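Local coordinates for protein ForH (Streptomyces kaniharaensis, PDB 6NKO) that probably takes part in the biosynthesis of the nucleoside antibiotic formycin A, and resembles part of the purine-biosynthesis bienzyme AICARFT/IMPCHase, at residues 114-119 with 163-168. Sequence-based numbering, arbitrary orientation.
Sequences LVCNNY and DDYDDV
L114 meets V168 tip to tip, its CD1 lying 4.1 Å from V168 CG1, a purely apolar touch at the start of strand 114-117. Its CB already faces helix 165-174, and with CG anti to the backbone N (chi1 -171°) the branch continues outward to it. C116, next on the same face, directs SG at the phenol end of Y165, 3.2 Å from Y165 OH. The sulfur sits 4.2 Å from the centroid of the Y165 ring and 46° off its normal, an oblique sulfur-aromatic contact. Past the strand end, N118 and Y165 approach each other from opposite directions, and N118 OD1 ends 3.3 Å from Y165 OH. The amide plane is nearly parallel to the ring (14° apart) but displaced from it, and N118 ND2 is held by a hydrogen bond to S160 O. All five touching side chains are buried. Strand 114-117, part of the MGS-like domain, belongs to a parallel sheet with helices packed on it, and helix 165-174, which follows edge strand 157-159, packs on its L114/C116 face. That edge strand adds L159 beside L114 and V168; L190 of helix 184-212 packs on V168, while helix 141-151 takes V115 and N117 on the opposite face.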
loop_
_atom_site.group_PDB
_atom_site.type_symbol
_atom_site.label_atom_id
_atom_site.label_comp_id
_atom_site.label_asym_id
_atom_site.label_seq_id
_atom_site.Cartn_x
_atom_site.Cartn_y
_atom_site.Cartn_z
ATOM N N LEU A 114 -1.410 -7.800 3.001
ATOM C CA LEU A 114 -1.440 -6.493 3.643
ATOM C C LEU A 114 -0.882 -5.448 2.691
ATOM O O LEU A 114 0.173 -5.656 2.085
ATOM C CB LEU A 114 -0.639 -6.501 4.949
ATOM C CG LEU A 114 -0.744 -5.259 5.837
ATOM C CD1 LEU A 114 -0.874 -5.658 7.302
ATOM C CD2 LEU A 114 0.454 -4.335 5.630
ATOM N N VAL A 115 -1.590 -4.328 2.574
ATOM C CA VAL A 115 -1.162 -3.194 1.766
ATOM C C VAL A 115 -1.080 -1.975 2.671
ATOM O O VAL A 115 -2.025 -1.683 3.414
ATOM C CB VAL A 115 -2.118 -2.938 0.587
ATOM C CG1 VAL A 115 -1.784 -1.616 -0.095
ATOM C CG2 VAL A 115 -2.052 -4.088 -0.403
ATOM N N CYS A 116 0.046 -1.271 2.608
ATOM C CA CYS A 116 0.276 -0.047 3.365
ATOM C C CYS A 116 0.633 1.061 2.384
ATOM O O CYS A 116 1.635 0.954 1.669
ATOM C CB CYS A 116 1.395 -0.246 4.386
ATOM S SG CYS A 116 1.191 0.688 5.899
ATOM N N ASN A 117 -0.178 2.119 2.346
ATOM C CA ASN A 117 -0.002 3.172 1.350
ATOM C C ASN A 117 -0.267 4.542 1.963
ATOM O O ASN A 117 -1.341 4.778 2.525
ATOM C CB ASN A 117 -0.920 2.938 0.144
ATOM C CG ASN A 117 -0.730 3.974 -0.947
ATOM O OD1 ASN A 117 -1.694 4.566 -1.429
ATOM N ND2 ASN A 117 0.517 4.202 -1.338
ATOM N N ASN A 118 0.715 5.440 1.832
ATOM C CA ASN A 118 0.676 6.792 2.381
ATOM C C ASN A 118 0.970 7.794 1.275
ATOM O O ASN A 118 1.565 7.456 0.249
ATOM C CB ASN A 118 1.710 6.981 3.505
ATOM C CG ASN A 118 1.210 6.506 4.840
ATOM O OD1 ASN A 118 1.994 6.227 5.745
ATOM N ND2 ASN A 118 -0.105 6.413 4.976
ATOM N N TYR A 119 0.588 9.049 1.507
ATOM C CA TYR A 119 0.808 10.116 0.540
ATOM C C TYR A 119 1.674 11.228 1.117
ATOM O O TYR A 119 1.644 11.509 2.319
ATOM C CB TYR A 119 -0.515 10.703 0.061
ATOM C CG TYR A 119 -1.531 9.640 -0.238
ATOM C CD1 TYR A 119 -1.219 8.585 -1.085
ATOM C CD2 TYR A 119 -2.792 9.678 0.331
ATOM C CE1 TYR A 119 -2.136 7.604 -1.358
ATOM C CE2 TYR A 119 -3.719 8.700 0.063
ATOM C CZ TYR A 119 -3.386 7.664 -0.785
ATOM O OH TYR A 119 -4.307 6.680 -1.063
ATOM N N ASP A 163 -1.511 5.498 12.682
ATOM C CA ASP A 163 -2.059 5.240 14.006
ATOM C C ASP A 163 -2.790 3.906 14.093
ATOM O O ASP A 163 -3.164 3.492 15.195
ATOM C CB ASP A 163 -3.005 6.372 14.416
ATOM C CG ASP A 163 -2.270 7.666 14.711
ATOM O OD1 ASP A 163 -1.111 7.600 15.174
ATOM O OD2 ASP A 163 -2.848 8.747 14.477
ATOM N N ASP A 164 -2.999 3.229 12.965
ATOM C CA ASP A 164 -3.628 1.916 12.943
ATOM C C ASP A 164 -2.618 0.777 12.916
ATOM O O ASP A 164 -3.019 -0.388 12.988
ATOM C CB ASP A 164 -4.561 1.795 11.731
ATOM C CG ASP A 164 -5.694 2.805 11.760
ATOM O OD1 ASP A 164 -6.222 3.081 12.856
ATOM O OD2 ASP A 164 -6.059 3.321 10.682
ATOM N N TYR A 165 -1.322 1.085 12.817
ATOM C CA TYR A 165 -0.316 0.042 12.631
ATOM C C TYR A 165 -0.254 -0.887 13.836
ATOM O O TYR A 165 -0.210 -2.114 13.688
ATOM C CB TYR A 165 1.062 0.664 12.384
ATOM C CG TYR A 165 1.240 1.388 11.066
ATOM C CD1 TYR A 165 0.178 1.561 10.184
ATOM C CD2 TYR A 165 2.479 1.905 10.709
ATOM C CE1 TYR A 165 0.349 2.227 8.984
ATOM C CE2 TYR A 165 2.659 2.571 9.513
ATOM C CZ TYR A 165 1.591 2.731 8.655
ATOM O OH TYR A 165 1.769 3.397 7.465
ATOM N N ASP A 166 -0.249 -0.315 15.042
ATOM C CA ASP A 166 0.012 -1.104 16.243
ATOM C C ASP A 166 -1.094 -2.121 16.498
ATOM O O ASP A 166 -0.816 -3.298 16.755
ATOM C CB ASP A 166 0.183 -0.181 17.450
ATOM C CG ASP A 166 0.949 -0.842 18.582
ATOM O OD1 ASP A 166 1.890 -1.613 18.297
ATOM O OD2 ASP A 166 0.606 -0.596 19.756
ATOM N N ASP A 167 -2.355 -1.688 16.433
ATOM C CA ASP A 167 -3.461 -2.605 16.702
ATOM C C ASP A 167 -3.455 -3.779 15.730
ATOM O O ASP A 167 -3.744 -4.917 16.118
ATOM C CB ASP A 167 -4.794 -1.862 16.632
ATOM C CG ASP A 167 -5.983 -2.806 16.583
ATOM O OD1 ASP A 167 -6.889 -2.584 15.751
ATOM O OD2 ASP A 167 -6.010 -3.773 17.375
ATOM N N VAL A 168 -3.124 -3.524 14.462
ATOM C CA VAL A 168 -3.052 -4.606 13.487
ATOM C C VAL A 168 -1.890 -5.535 13.811
ATOM O O VAL A 168 -2.033 -6.763 13.782
ATOM C CB VAL A 168 -2.944 -4.032 12.063
ATOM C CG1 VAL A 168 -2.485 -5.105 11.086
ATOM C CG2 VAL A 168 -4.278 -3.442 11.627
#